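Local coordinates for tRNA uridine(34) acetyltransferase (Methanocaldococcus infernus, PDB 6IA8), which catalyses formation of 5-carboxymethyluridine at wobble position 34 of tRNA from acetyl-CoA, using S-adenosyl-L-methionine and a [4Fe-4S] cluster, at residues 138-143 / 189-194; 213-218 / 249-254; 310-315 / 348-353; 317-322 / 355-360; 420-425 / 447-452. All coordinates share one frame; numbering follows the deposited sequence. Where two conformers were deposited one is given.

Along the chain, interactions 1 and 2 come first, interactions 3 and 4 follow with their segments alternating, and interaction 5 comes last. Interactions 1 and 2 belong to one parallel sheet in the radical SAM core; strands 184-192 and 212-218 are neighbours, their backbones probably bonded between Thr192 N and Glu214 O, and the contact centres lie about 9 Å apart. Interactions 3 and 4 share helix 312-325 and touch, with centres about 10 Å apart. Interaction 5 sits in the mixed sheet of the acetyltransferase domain, its nearest atoms about 5 Å from interaction 2. The example illustrates how a two-activity enzyme brings a radical SAM sheet and a GNAT acetyltransferase domain together in one chain.

Interaction 1: 138-143 / 189-194; sequences IIMGGT and CIETRP
Ile139 and Ile190 face each other across two parallel strands, 134-140 and 184-192, of the radical SAM sheet, a fold related to the TIM barrel. Backbone bonding is firm at first and then fades: Ile139 N reaches Cys189 O at 2.9 Å in an almost straight bond, whereas Glu191 N meets Ile139 O only weakly at 3.4 Å. At Met140 and Gly141 the chains part around a water that donates to Ile139 O and Glu191 O and accepts from Gly142 N; they close again where Arg193 N bonds weakly to Gly142 O. Apolar contact is slight and split between the sheet's faces, with Ile138 CG1 near Cys189 CB on one and Ile139 CG1 near Ile190 CG1 on the other. Glu191 supplies the main side-chain contact. Its CG stands anti to the carbonyl carbon (chi1 -53°), and the extended chain runs beside Met140, pointing the same way. The Glu191 carboxylate thereby spans two residues, with OE1 3.8 Å from Met140 CA and OE2 4.2 Å from Ile138 CG2.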
# COMPACT_ATOMS: atom_id res chain seq x y z
N ILE A 138 -0.54 5.52 -8.92
CA ILE A 138 -0.37 6.18 -7.62
C ILE A 138 -0.58 7.67 -7.84
O ILE A 138 0.16 8.29 -8.60
CB ILE A 138 1.01 5.93 -7.01
CG1 ILE A 138 1.29 4.44 -6.86
CG2 ILE A 138 1.09 6.59 -5.62
CD1 ILE A 138 2.63 4.13 -6.21
N ILE A 139 -1.55 8.24 -7.12
CA ILE A 139 -1.87 9.66 -7.21
C ILE A 139 -1.16 10.37 -6.07
O ILE A 139 -1.50 10.20 -4.90
CB ILE A 139 -3.38 9.91 -7.15
CG1 ILE A 139 -4.13 9.02 -8.16
CG2 ILE A 139 -3.69 11.40 -7.38
CD1 ILE A 139 -3.72 9.19 -9.60
N MET A 140 -0.16 11.16 -6.41
CA MET A 140 0.67 11.82 -5.41
C MET A 140 0.24 13.27 -5.21
O MET A 140 -0.26 13.92 -6.14
CB MET A 140 2.14 11.78 -5.84
CG MET A 140 2.69 10.39 -6.01
SD MET A 140 4.43 10.39 -6.42
CE MET A 140 4.44 11.32 -7.94
N GLY A 141 0.45 13.77 -3.99
CA GLY A 141 0.12 15.14 -3.66
C GLY A 141 -0.47 15.30 -2.27
O GLY A 141 -0.21 16.29 -1.58
N GLY A 142 -1.27 14.32 -1.84
CA GLY A 142 -1.91 14.36 -0.55
C GLY A 142 -3.15 15.21 -0.46
O GLY A 142 -3.90 15.09 0.51
N THR A 143 -3.41 16.06 -1.45
CA THR A 143 -4.57 16.93 -1.43
C THR A 143 -5.64 16.50 -2.42
O THR A 143 -6.66 17.19 -2.55
CB THR A 143 -4.15 18.37 -1.72
OG1 THR A 143 -3.57 18.45 -3.03
CG2 THR A 143 -3.14 18.85 -0.69
N CYS A 189 -3.81 3.77 -5.98
CA CYS A 189 -3.49 4.24 -4.65
C CYS A 189 -3.61 5.76 -4.61
O CYS A 189 -3.07 6.45 -5.47
CB CYS A 189 -2.08 3.84 -4.22
SG CYS A 189 -1.74 4.47 -2.47
N ILE A 190 -4.32 6.26 -3.60
CA ILE A 190 -4.52 7.70 -3.41
C ILE A 190 -3.87 8.08 -2.09
O ILE A 190 -4.12 7.45 -1.06
CB ILE A 190 -6.01 8.06 -3.43
CG1 ILE A 190 -6.59 7.71 -4.80
CG2 ILE A 190 -6.21 9.59 -3.19
CD1 ILE A 190 -8.04 8.01 -4.92
N GLU A 191 -3.01 9.08 -2.11
CA GLU A 191 -2.41 9.59 -0.89
C GLU A 191 -3.28 10.72 -0.37
O GLU A 191 -3.76 11.55 -1.14
CB GLU A 191 -0.99 10.10 -1.16
CG GLU A 191 -0.09 9.08 -1.85
CD GLU A 191 1.34 9.56 -2.00
OE1 GLU A 191 1.58 10.78 -1.88
OE2 GLU A 191 2.23 8.72 -2.23
N THR A 192 -3.47 10.76 0.95
CA THR A 192 -4.31 11.81 1.50
C THR A 192 -3.95 12.13 2.94
O THR A 192 -3.38 11.30 3.64
CB THR A 192 -5.80 11.43 1.44
OG1 THR A 192 -6.64 12.57 1.74
CG2 THR A 192 -6.10 10.30 2.43
N ARG A 193 -4.28 13.35 3.36
CA ARG A 193 -4.14 13.71 4.76
C ARG A 193 -5.25 13.02 5.56
O ARG A 193 -6.36 12.86 5.06
CB ARG A 193 -4.23 15.23 4.96
CG ARG A 193 -3.24 16.02 4.12
CD ARG A 193 -3.31 17.51 4.48
NE ARG A 193 -2.53 18.33 3.56
CZ ARG A 193 -2.17 19.59 3.80
NH1 ARG A 193 -1.46 20.25 2.90
NH2 ARG A 193 -2.52 20.17 4.94
N PRO A 194 -4.97 12.59 6.79
CA PRO A 194 -5.99 11.86 7.55
C PRO A 194 -7.29 12.60 7.71
O PRO A 194 -8.34 11.96 7.81
CB PRO A 194 -5.32 11.63 8.91
CG PRO A 194 -3.83 11.62 8.60
CD PRO A 194 -3.68 12.68 7.51
O HOH W 1 -2.77 12.21 -3.62

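Interaction 2: 213-218 / 249-254; sequences VELGVQ and LKVSYH
Val213 to Leu215 pair residue by residue with Val251 to Tyr253, in parallel strands whose directions differ by 29°. Four backbone bonds cross in turn: Val213 N to Lys250 O, Ser252 N to Val213 O, Leu215 N to Ser252 O and His254 N to Leu215 O. An inverse gamma turn centred on Gly216 then bends the first strand, and Gln218 N meets His254 O at 2.7 Å. On the face of Val213 and Leu215, Val217 CG2 lies over the Tyr253 ring, 3.8 Å from its centroid, in a CH-pi contact, while Tyr253 OH bonds to Thr241. The other face is polar. Water joins Glu214 OE2 to Ser252 OG, and the same OE2 forms a salt bridge with Lys286. His254 holds CG anti to the backbone N (chi1 -174°), which lets ND1 donate in its ring plane to a lone pair of Gln218 OE1, 2.8 Å away. A leucine in place of His254 would probably leave Gln218 OE1 without this donor and its amide freer to turn. The contact thus has an apolar face on which helices 199-208 and 234-245 pack and a hydrogen-bonding face, and the ND1 bond is consistent with a proton on that nitrogen.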
# COMPACT_ATOMS: atom_id res chain seq x y z
N VAL A 213 -5.45 3.38 0.12
CA VAL A 213 -5.36 4.76 0.58
C VAL A 213 -4.17 4.88 1.53
O VAL A 213 -4.05 4.11 2.49
CB VAL A 213 -6.66 5.22 1.26
CG1 VAL A 213 -6.48 6.67 1.82
CG2 VAL A 213 -7.81 5.18 0.32
N GLU A 214 -3.29 5.83 1.25
CA GLU A 214 -2.12 6.08 2.07
C GLU A 214 -2.39 7.34 2.88
O GLU A 214 -2.63 8.41 2.30
CB GLU A 214 -0.86 6.27 1.23
CG GLU A 214 0.40 6.41 2.09
CD GLU A 214 1.62 6.90 1.31
OE1 GLU A 214 2.17 7.97 1.68
OE2 GLU A 214 2.01 6.24 0.33
N LEU A 215 -2.37 7.21 4.21
CA LEU A 215 -2.66 8.31 5.12
C LEU A 215 -1.34 8.97 5.51
O LEU A 215 -0.39 8.28 5.88
CB LEU A 215 -3.38 7.80 6.37
CG LEU A 215 -4.79 7.23 6.12
CD1 LEU A 215 -5.32 6.62 7.47
CD2 LEU A 215 -5.74 8.28 5.59
N GLY A 216 -1.28 10.30 5.40
CA GLY A 216 -0.14 11.05 5.89
C GLY A 216 -0.13 11.15 7.41
O GLY A 216 -0.37 12.23 7.96
N VAL A 217 0.10 10.02 8.09
CA VAL A 217 -0.00 9.99 9.55
C VAL A 217 1.14 10.77 10.20
O VAL A 217 0.92 11.59 11.09
CB VAL A 217 -0.03 8.53 10.04
CG1 VAL A 217 -0.06 8.48 11.55
CG2 VAL A 217 -1.23 7.79 9.44
N GLN A 218 2.39 10.48 9.77
CA GLN A 218 3.62 11.09 10.26
C GLN A 218 3.91 10.65 11.68
O GLN A 218 4.94 10.00 11.90
CB GLN A 218 3.55 12.61 10.18
CG GLN A 218 2.98 13.17 8.89
CD GLN A 218 3.54 12.54 7.64
OE1 GLN A 218 4.51 11.80 7.66
NE2 GLN A 218 2.89 12.83 6.52
N LEU A 249 -11.01 -1.16 1.93
CA LEU A 249 -9.83 -0.62 1.28
C LEU A 249 -8.56 -1.04 2.03
O LEU A 249 -8.59 -1.35 3.22
CB LEU A 249 -9.90 0.92 1.19
CG LEU A 249 -10.93 1.40 0.19
CD1 LEU A 249 -11.31 2.88 0.45
CD2 LEU A 249 -10.42 1.29 -1.26
N LYS A 250 -7.44 -1.04 1.30
CA LYS A 250 -6.13 -1.19 1.92
C LYS A 250 -5.68 0.13 2.51
O LYS A 250 -5.88 1.20 1.91
CB LYS A 250 -5.11 -1.68 0.90
CG LYS A 250 -5.49 -3.13 0.37
CD LYS A 250 -4.70 -3.52 -0.90
CE LYS A 250 -5.48 -3.16 -2.16
NZ LYS A 250 -6.90 -3.58 -2.15
N VAL A 251 -4.99 0.03 3.64
CA VAL A 251 -4.61 1.20 4.41
C VAL A 251 -3.10 1.18 4.59
O VAL A 251 -2.55 0.24 5.16
CB VAL A 251 -5.31 1.23 5.77
CG1 VAL A 251 -4.84 2.42 6.59
CG2 VAL A 251 -6.83 1.24 5.60
N SER A 252 -2.46 2.24 4.15
CA SER A 252 -1.04 2.47 4.35
C SER A 252 -0.82 3.72 5.18
O SER A 252 -1.55 4.71 5.03
CB SER A 252 -0.34 2.62 2.98
OG SER A 252 1.00 3.02 3.15
N TYR A 253 0.20 3.69 6.04
CA TYR A 253 0.57 4.83 6.86
C TYR A 253 1.95 5.33 6.43
O TYR A 253 2.91 4.55 6.40
CB TYR A 253 0.68 4.48 8.35
CG TYR A 253 -0.57 4.23 9.14
CD1 TYR A 253 -1.83 4.31 8.56
CD2 TYR A 253 -0.48 3.96 10.50
CE1 TYR A 253 -2.98 4.12 9.33
CE2 TYR A 253 -1.59 3.76 11.27
CZ TYR A 253 -2.84 3.84 10.70
OH TYR A 253 -3.92 3.62 11.56
N HIS A 254 2.04 6.62 6.10
CA HIS A 254 3.34 7.27 5.99
C HIS A 254 3.76 7.73 7.38
O HIS A 254 3.03 8.47 8.03
CB HIS A 254 3.30 8.44 5.01
CG HIS A 254 4.64 9.04 4.75
ND1 HIS A 254 5.18 10.02 5.55
CD2 HIS A 254 5.55 8.78 3.79
CE1 HIS A 254 6.36 10.36 5.08
NE2 HIS A 254 6.62 9.62 4.02
O HOH W 2 1.81 3.63 0.75

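Interaction 3: 310-315 / 348-353; sequences YREEEA and VKKSNL
Val348 wedges against the start of helix 312-325, and its two methyl groups meet different partners. CG2 lies 4.0 Å from Ala315 CB and also rests on the backbone of Arg311, while CG1 comes to 3.2 Å from Glu312 OE1. Leu353 CD1 closes in on the same oxygen at 3.8 Å, its side chain sliding past Glu312 in the opposite direction. Pressed between these hydrocarbon groups, OE1 is a buried polar atom with no partner in the model. Beside this packing a water bridges the backbones, donating to Tyr310 O and accepting from Val348 N.

The contact lies where one helix begins and a loop runs into the next, 353-364, in the radical SAM C-terminal domain. Arg311 is at the N-cap position, and its N donates to Glu314 OE2 at 2.9 Å, within the first turn; OE2 is met from above the carboxylate plane.

Toward solvent the packing gives way to a charged side. Glu312, its chain bent at chi2 (-116°), crosses Lys350 at about a right angle and forms a salt bridge between OE2 and NZ, although the placing of OE2 is less certain. Replacing Glu312 with an alanine would probably deprive Lys350 of this counter-charge and open a gap beside Val348 and Leu353. Lys350 itself stays exposed, its aliphatic stem also lying near Leu356.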
# COMPACT_ATOMS: atom_id res chain seq x y z
N TYR A 310 17.43 13.30 12.98
CA TYR A 310 18.24 12.10 13.12
C TYR A 310 19.38 12.13 12.12
O TYR A 310 19.21 12.57 10.98
CB TYR A 310 17.39 10.86 12.86
CG TYR A 310 16.50 10.38 14.00
CD1 TYR A 310 15.59 9.36 13.80
CD2 TYR A 310 16.59 10.94 15.26
CE1 TYR A 310 14.78 8.91 14.83
CE2 TYR A 310 15.80 10.49 16.30
CZ TYR A 310 14.89 9.47 16.07
OH TYR A 310 14.10 9.01 17.09
N ARG A 311 20.54 11.63 12.55
CA ARG A 311 21.60 11.21 11.64
C ARG A 311 21.39 9.74 11.29
O ARG A 311 20.42 9.11 11.72
CB ARG A 311 22.97 11.47 12.27
CG ARG A 311 23.27 12.97 12.40
CD ARG A 311 24.52 13.23 13.23
NE ARG A 311 25.71 12.58 12.68
CZ ARG A 311 26.92 12.69 13.20
NH1 ARG A 311 27.12 13.43 14.28
NH2 ARG A 311 27.94 12.06 12.63
N GLU A 312 22.32 9.16 10.52
CA GLU A 312 22.14 7.80 10.05
C GLU A 312 22.03 6.80 11.20
O GLU A 312 21.17 5.91 11.17
CB GLU A 312 23.28 7.41 9.11
CG GLU A 312 23.24 8.10 7.77
CD GLU A 312 23.05 7.13 6.63
OE1 GLU A 312 21.90 6.94 6.18
OE2 GLU A 312 24.06 6.52 6.20
N GLU A 313 22.89 6.94 12.21
CA GLU A 313 22.87 6.00 13.34
C GLU A 313 21.48 5.90 13.96
O GLU A 313 20.97 4.81 14.19
CB GLU A 313 23.91 6.44 14.38
CG GLU A 313 23.80 5.74 15.73
CD GLU A 313 24.35 6.59 16.87
OE1 GLU A 313 25.45 7.18 16.73
OE2 GLU A 313 23.66 6.70 17.91
N GLU A 314 20.86 7.04 14.26
CA GLU A 314 19.58 6.99 14.95
C GLU A 314 18.48 6.44 14.05
O GLU A 314 17.62 5.68 14.50
CB GLU A 314 19.19 8.39 15.45
CG GLU A 314 20.14 9.00 16.47
CD GLU A 314 21.29 9.73 15.82
OE1 GLU A 314 22.43 9.22 15.87
OE2 GLU A 314 21.05 10.80 15.23
N ALA A 315 18.47 6.84 12.77
CA ALA A 315 17.46 6.35 11.86
C ALA A 315 17.57 4.84 11.73
O ALA A 315 16.55 4.13 11.74
CB ALA A 315 17.60 7.02 10.50
N VAL A 348 19.31 12.69 7.28
CA VAL A 348 19.94 11.61 6.52
C VAL A 348 20.00 11.99 5.05
O VAL A 348 18.97 12.25 4.41
CB VAL A 348 19.18 10.30 6.73
CG1 VAL A 348 19.71 9.22 5.81
CG2 VAL A 348 19.28 9.87 8.18
N LYS A 349 21.20 11.98 4.48
CA LYS A 349 21.40 12.30 3.07
C LYS A 349 21.77 11.10 2.22
O LYS A 349 21.54 11.13 1.01
CB LYS A 349 22.50 13.36 2.91
CG LYS A 349 22.36 14.58 3.81
CD LYS A 349 23.58 15.50 3.68
N LYS A 350 22.35 10.06 2.81
CA LYS A 350 22.83 8.92 2.05
C LYS A 350 21.67 8.13 1.45
O LYS A 350 20.55 8.12 1.99
CB LYS A 350 23.70 8.03 2.93
CG LYS A 350 25.09 8.63 3.17
CD LYS A 350 25.83 7.96 4.31
CE LYS A 350 26.04 6.48 4.07
NZ LYS A 350 26.86 5.85 5.15
N SER A 351 21.94 7.49 0.32
CA SER A 351 20.89 6.90 -0.51
C SER A 351 20.65 5.42 -0.26
O SER A 351 19.72 4.85 -0.85
CB SER A 351 21.24 7.11 -1.99
OG SER A 351 22.53 6.60 -2.29
N ASN A 352 21.45 4.77 0.57
CA ASN A 352 21.32 3.34 0.83
C ASN A 352 20.86 3.04 2.26
O ASN A 352 21.31 2.09 2.89
CB ASN A 352 22.64 2.64 0.53
CG ASN A 352 23.80 3.24 1.30
OD1 ASN A 352 23.70 4.36 1.80
ND2 ASN A 352 24.90 2.50 1.39
N LEU A 353 19.96 3.86 2.80
CA LEU A 353 19.52 3.66 4.17
C LEU A 353 18.96 2.25 4.36
O LEU A 353 19.22 1.61 5.38
CB LEU A 353 18.48 4.71 4.56
CG LEU A 353 17.92 4.59 5.98
CD1 LEU A 353 19.04 4.62 7.01
CD2 LEU A 353 16.91 5.71 6.27
O HOH W 3 17.02 12.54 9.12

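Interaction 4: 317-322 / 355-360; sequences EVISYA and ELVYKY
Val357 faces Ser320 where the two helices come nearest, their CA atoms 5.7 Å apart. Following helix 353-364 onward, Val357 is the first residue of segment 355-360 to make contact with segment 317-322, and it does so with both methyl groups; Leu356, just before it, packs on Glu312 and Ile316 earlier in the same partner helix. Val357 CG2 meets Ile319 CG2 at 3.9 Å, the two side chains crossing at about a right angle. CG1 of Val357 turns instead to Ser320 and lies 3.4 Å from its OG. That hydroxyl is held within its own helix by a hydrogen bond with Ile316 O, which explains how a polar atom can be buried against a valine methyl.

One turn later comes Tyr360. Its CG stands anti to the backbone N (chi1 -176°), a setting that carries the ring across to the other helix. CD2 approaches Ser320 OG to 3.2 Å and Ser320 CB to 3.6 Å, so a single serine is touched by both Val357 and Tyr360. Farther along the ring, the phenol OH comes to 3.9 Å from CG of Glu317, whose carboxylate plane is tilted 32° from the ring. These touches involve carbon on at least one side, and no hydrogen bond links the two segments.

The segment axes approach to 9.3 Å, with Ser320 at the nearest point, and cross at -66°, a steeply inclined helix-helix packing that joins 312-325 to 353-364 in the radical SAM C-terminal domain.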
# COMPACT_ATOMS: atom_id res chain seq x y z
N GLU A 317 18.80 2.68 13.92
CA GLU A 317 18.35 2.03 15.15
C GLU A 317 16.83 1.94 15.18
O GLU A 317 16.28 0.88 15.49
CB GLU A 317 18.86 2.80 16.37
CG GLU A 317 20.36 2.72 16.55
CD GLU A 317 20.85 3.56 17.71
OE1 GLU A 317 20.00 4.13 18.43
OE2 GLU A 317 22.08 3.66 17.90
N VAL A 318 16.14 3.03 14.87
CA VAL A 318 14.68 3.03 14.95
C VAL A 318 14.07 2.13 13.87
O VAL A 318 13.16 1.33 14.13
CB VAL A 318 14.14 4.47 14.84
CG1 VAL A 318 12.62 4.47 14.77
CG2 VAL A 318 14.62 5.28 16.03
N ILE A 319 14.56 2.23 12.64
CA ILE A 319 13.93 1.48 11.56
C ILE A 319 14.22 -0.01 11.73
O ILE A 319 13.38 -0.86 11.44
CB ILE A 319 14.39 2.00 10.19
CG1 ILE A 319 13.86 3.45 9.98
CG2 ILE A 319 13.87 1.10 9.08
CD1 ILE A 319 14.43 4.12 8.75
N SER A 320 15.42 -0.33 12.21
CA SER A 320 15.75 -1.74 12.47
C SER A 320 14.85 -2.34 13.54
O SER A 320 14.32 -3.45 13.39
CB SER A 320 17.22 -1.85 12.88
OG SER A 320 18.08 -1.59 11.78
N TYR A 321 14.61 -1.58 14.61
CA TYR A 321 13.63 -2.02 15.60
C TYR A 321 12.26 -2.23 14.95
O TYR A 321 11.62 -3.27 15.13
CB TYR A 321 13.52 -1.00 16.74
CG TYR A 321 12.43 -1.36 17.72
CD1 TYR A 321 12.63 -2.35 18.68
CD2 TYR A 321 11.17 -0.78 17.62
CE1 TYR A 321 11.62 -2.71 19.56
CE2 TYR A 321 10.16 -1.15 18.48
CZ TYR A 321 10.38 -2.11 19.44
OH TYR A 321 9.34 -2.45 20.27
N ALA A 322 11.78 -1.22 14.23
CA ALA A 322 10.46 -1.33 13.63
C ALA A 322 10.33 -2.58 12.77
O ALA A 322 9.34 -3.31 12.88
CB ALA A 322 10.15 -0.09 12.79
N GLU A 355 19.84 -0.51 2.85
CA GLU A 355 20.95 -1.46 2.94
C GLU A 355 21.63 -1.35 4.29
O GLU A 355 22.06 -2.37 4.86
CB GLU A 355 21.96 -1.20 1.81
CG GLU A 355 23.06 -2.24 1.72
CD GLU A 355 24.20 -1.82 0.80
OE1 GLU A 355 24.23 -0.64 0.38
OE2 GLU A 355 25.08 -2.66 0.51
N LEU A 356 21.75 -0.13 4.82
CA LEU A 356 22.39 0.04 6.12
C LEU A 356 21.56 -0.62 7.21
O LEU A 356 22.11 -1.22 8.14
CB LEU A 356 22.58 1.54 6.40
CG LEU A 356 23.37 2.31 5.34
CD1 LEU A 356 23.39 3.79 5.67
CD2 LEU A 356 24.78 1.77 5.26
N VAL A 357 20.23 -0.52 7.09
CA VAL A 357 19.34 -1.16 8.05
C VAL A 357 19.50 -2.66 7.99
O VAL A 357 19.59 -3.33 9.01
CB VAL A 357 17.88 -0.75 7.78
CG1 VAL A 357 16.93 -1.66 8.54
CG2 VAL A 357 17.66 0.71 8.15
N TYR A 358 19.52 -3.22 6.77
CA TYR A 358 19.71 -4.65 6.59
C TYR A 358 20.99 -5.13 7.27
O TYR A 358 20.99 -6.12 8.03
CB TYR A 358 19.73 -4.98 5.09
CG TYR A 358 19.91 -6.45 4.76
CD1 TYR A 358 18.81 -7.30 4.69
CD2 TYR A 358 21.16 -6.98 4.48
CE1 TYR A 358 18.96 -8.65 4.38
CE2 TYR A 358 21.32 -8.32 4.18
CZ TYR A 358 20.23 -9.14 4.13
OH TYR A 358 20.39 -10.47 3.82
N LYS A 359 22.11 -4.45 7.02
CA LYS A 359 23.38 -4.89 7.60
C LYS A 359 23.39 -4.72 9.12
O LYS A 359 23.99 -5.53 9.85
CB LYS A 359 24.52 -4.11 6.96
CG LYS A 359 24.74 -4.44 5.49
CD LYS A 359 25.98 -3.73 4.94
CE LYS A 359 26.22 -4.12 3.48
NZ LYS A 359 27.40 -3.42 2.90
N TYR A 360 22.73 -3.67 9.61
CA TYR A 360 22.61 -3.51 11.06
C TYR A 360 21.84 -4.67 11.68
O TYR A 360 22.25 -5.24 12.69
CB TYR A 360 21.93 -2.18 11.37
CG TYR A 360 21.85 -1.86 12.85
CD1 TYR A 360 22.90 -1.23 13.50
CD2 TYR A 360 20.71 -2.15 13.59
CE1 TYR A 360 22.81 -0.90 14.83
CE2 TYR A 360 20.62 -1.83 14.92
CZ TYR A 360 21.68 -1.21 15.54
OH TYR A 360 21.61 -0.91 16.88

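Interaction 5: 420-425 / 447-452; sequences IAFLRL and HVFGWE. With SO4 (sulfate ion), chain E.
An antiparallel strand pair in the mixed sheet of the GNAT acetyltransferase domain sets Ala421 and Phe422 against Val448 and His447, beside the acetyl-CoA site to which His447 and Val448 probably belong. Phe422 and His447 form the hydrogen-bonded pair, each backbone N giving a 2.9 Å bond to the other residue's O, and Phe449 N adds another to Ile420 O. Next to it a classic beta bulge sets Ile420 and Ala421 opposite Phe411 of the neighbouring strand.

Ala421 CB and Val448 CG2 touch on one face of the sheet; the aromatic cluster occupies the other. Phe422 CG takes the position between the backbone N and the carbonyl carbon (chi1 69°), which swings its ring beneath His447. There His447 CB lies over the ring face, 4.0 Å from the centroid, in a CH-pi contact. The His447 ring itself is nearly parallel to that of Phe422 but slid aside, with little overlap. Phe449 meets the edge of Phe422, its CZ 3.9 Å from CE1, and its own ring face is covered by His447 CD2.

His447 NE2 then donates to O1 of a sulfate, probably from the crystallisation liquor, in a bent bond (133°) whose very short length is doubtful. With CB on Phe422 and CD2 over Phe449, the imidazole turns NE2 to this ion; the sulfate may mark an anion-accepting spot near the acetyl-CoA site, though the bond is too short to carry much weight.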
# COMPACT_ATOMS: atom_id res chain seq x y z
N ILE A 420 4.23 -16.84 -0.72
CA ILE A 420 3.88 -17.03 -2.12
C ILE A 420 2.66 -16.20 -2.52
O ILE A 420 2.57 -15.75 -3.67
CB ILE A 420 3.64 -18.53 -2.40
CG1 ILE A 420 4.98 -19.28 -2.28
CG2 ILE A 420 3.04 -18.72 -3.75
CD1 ILE A 420 4.82 -20.77 -2.03
N ALA A 421 1.69 -16.08 -1.63
CA ALA A 421 0.42 -15.42 -1.92
C ALA A 421 -0.28 -15.14 -0.61
O ALA A 421 -0.07 -15.85 0.38
CB ALA A 421 -0.46 -16.28 -2.81
N PHE A 422 -1.16 -14.14 -0.61
CA PHE A 422 -1.89 -13.82 0.60
C PHE A 422 -3.22 -13.18 0.24
O PHE A 422 -3.41 -12.64 -0.86
CB PHE A 422 -1.04 -12.93 1.54
CG PHE A 422 -0.81 -11.55 1.05
CD1 PHE A 422 0.34 -11.26 0.35
CD2 PHE A 422 -1.70 -10.53 1.33
CE1 PHE A 422 0.60 -9.98 -0.11
CE2 PHE A 422 -1.45 -9.23 0.86
CZ PHE A 422 -0.32 -8.96 0.14
N LEU A 423 -4.14 -13.25 1.20
CA LEU A 423 -5.47 -12.68 1.06
C LEU A 423 -5.85 -12.04 2.39
O LEU A 423 -5.64 -12.65 3.46
CB LEU A 423 -6.50 -13.74 0.67
CG LEU A 423 -7.94 -13.33 0.49
CD1 LEU A 423 -8.63 -14.29 -0.50
CD2 LEU A 423 -8.72 -13.27 1.78
N ARG A 424 -6.41 -10.82 2.32
CA ARG A 424 -6.85 -10.06 3.49
C ARG A 424 -8.38 -10.10 3.55
O ARG A 424 -9.06 -9.55 2.67
CB ARG A 424 -6.36 -8.63 3.39
CG ARG A 424 -4.86 -8.45 3.39
CD ARG A 424 -4.53 -6.97 3.45
NE ARG A 424 -3.13 -6.63 3.21
CZ ARG A 424 -2.16 -6.74 4.12
NH1 ARG A 424 -2.42 -7.27 5.30
NH2 ARG A 424 -0.92 -6.38 3.82
N LEU A 425 -8.91 -10.83 4.52
CA LEU A 425 -10.34 -10.99 4.73
C LEU A 425 -10.75 -10.27 6.01
O LEU A 425 -10.06 -10.36 7.02
CB LEU A 425 -10.69 -12.46 4.85
CG LEU A 425 -12.17 -12.86 4.90
CD1 LEU A 425 -12.85 -12.61 3.57
CD2 LEU A 425 -12.27 -14.37 5.26
N HIS A 447 -3.34 -11.15 -3.32
CA HIS A 447 -2.10 -10.92 -4.05
C HIS A 447 -1.35 -12.24 -4.21
O HIS A 447 -1.04 -12.90 -3.22
CB HIS A 447 -1.22 -9.92 -3.31
CG HIS A 447 -0.08 -9.40 -4.14
ND1 HIS A 447 -0.21 -8.29 -4.95
CD2 HIS A 447 1.18 -9.86 -4.33
CE1 HIS A 447 0.93 -8.07 -5.57
NE2 HIS A 447 1.79 -9.01 -5.21
N VAL A 448 -1.12 -12.65 -5.44
CA VAL A 448 -0.29 -13.80 -5.77
C VAL A 448 0.99 -13.26 -6.41
O VAL A 448 0.92 -12.58 -7.44
CB VAL A 448 -1.01 -14.76 -6.73
CG1 VAL A 448 -0.07 -15.94 -7.13
CG2 VAL A 448 -2.30 -15.23 -6.15
N PHE A 449 2.14 -13.51 -5.79
CA PHE A 449 3.40 -12.95 -6.27
C PHE A 449 3.78 -13.60 -7.59
O PHE A 449 3.87 -14.83 -7.69
CB PHE A 449 4.51 -13.12 -5.23
CG PHE A 449 4.36 -12.19 -4.05
CD1 PHE A 449 4.73 -10.85 -4.17
CD2 PHE A 449 3.85 -12.63 -2.85
CE1 PHE A 449 4.58 -9.98 -3.12
CE2 PHE A 449 3.69 -11.75 -1.78
CZ PHE A 449 4.04 -10.42 -1.91
N GLY A 450 3.96 -12.79 -8.64
CA GLY A 450 4.01 -13.33 -9.98
C GLY A 450 5.34 -13.19 -10.69
O GLY A 450 6.39 -13.30 -10.06
N TRP A 451 5.28 -12.96 -12.00
CA TRP A 451 6.46 -12.83 -12.84
C TRP A 451 7.44 -11.81 -12.26
O TRP A 451 7.04 -10.83 -11.62
CB TRP A 451 5.99 -12.41 -14.23
CG TRP A 451 7.05 -12.14 -15.25
CD1 TRP A 451 7.44 -12.96 -16.27
CD2 TRP A 451 7.86 -10.97 -15.34
NE1 TRP A 451 8.44 -12.36 -17.00
CE2 TRP A 451 8.72 -11.14 -16.44
CE3 TRP A 451 7.94 -9.79 -14.60
CZ2 TRP A 451 9.66 -10.18 -16.82
CZ3 TRP A 451 8.87 -8.84 -14.97
CH2 TRP A 451 9.72 -9.04 -16.07
N GLU A 452 8.73 -12.06 -12.50
CA GLU A 452 9.80 -11.25 -11.92
C GLU A 452 11.15 -11.59 -12.55
O GLU A 452 11.72 -12.65 -12.27
CB GLU A 452 9.82 -11.44 -10.39
CG GLU A 452 10.93 -10.70 -9.65
S SO4 E . 4.45 -8.58 -7.73
O1 SO4 E . 3.42 -9.32 -7.02
O2 SO4 E . 5.28 -9.50 -8.48
O3 SO4 E . 3.81 -7.64 -8.64
O4 SO4 E . 5.25 -7.84 -6.76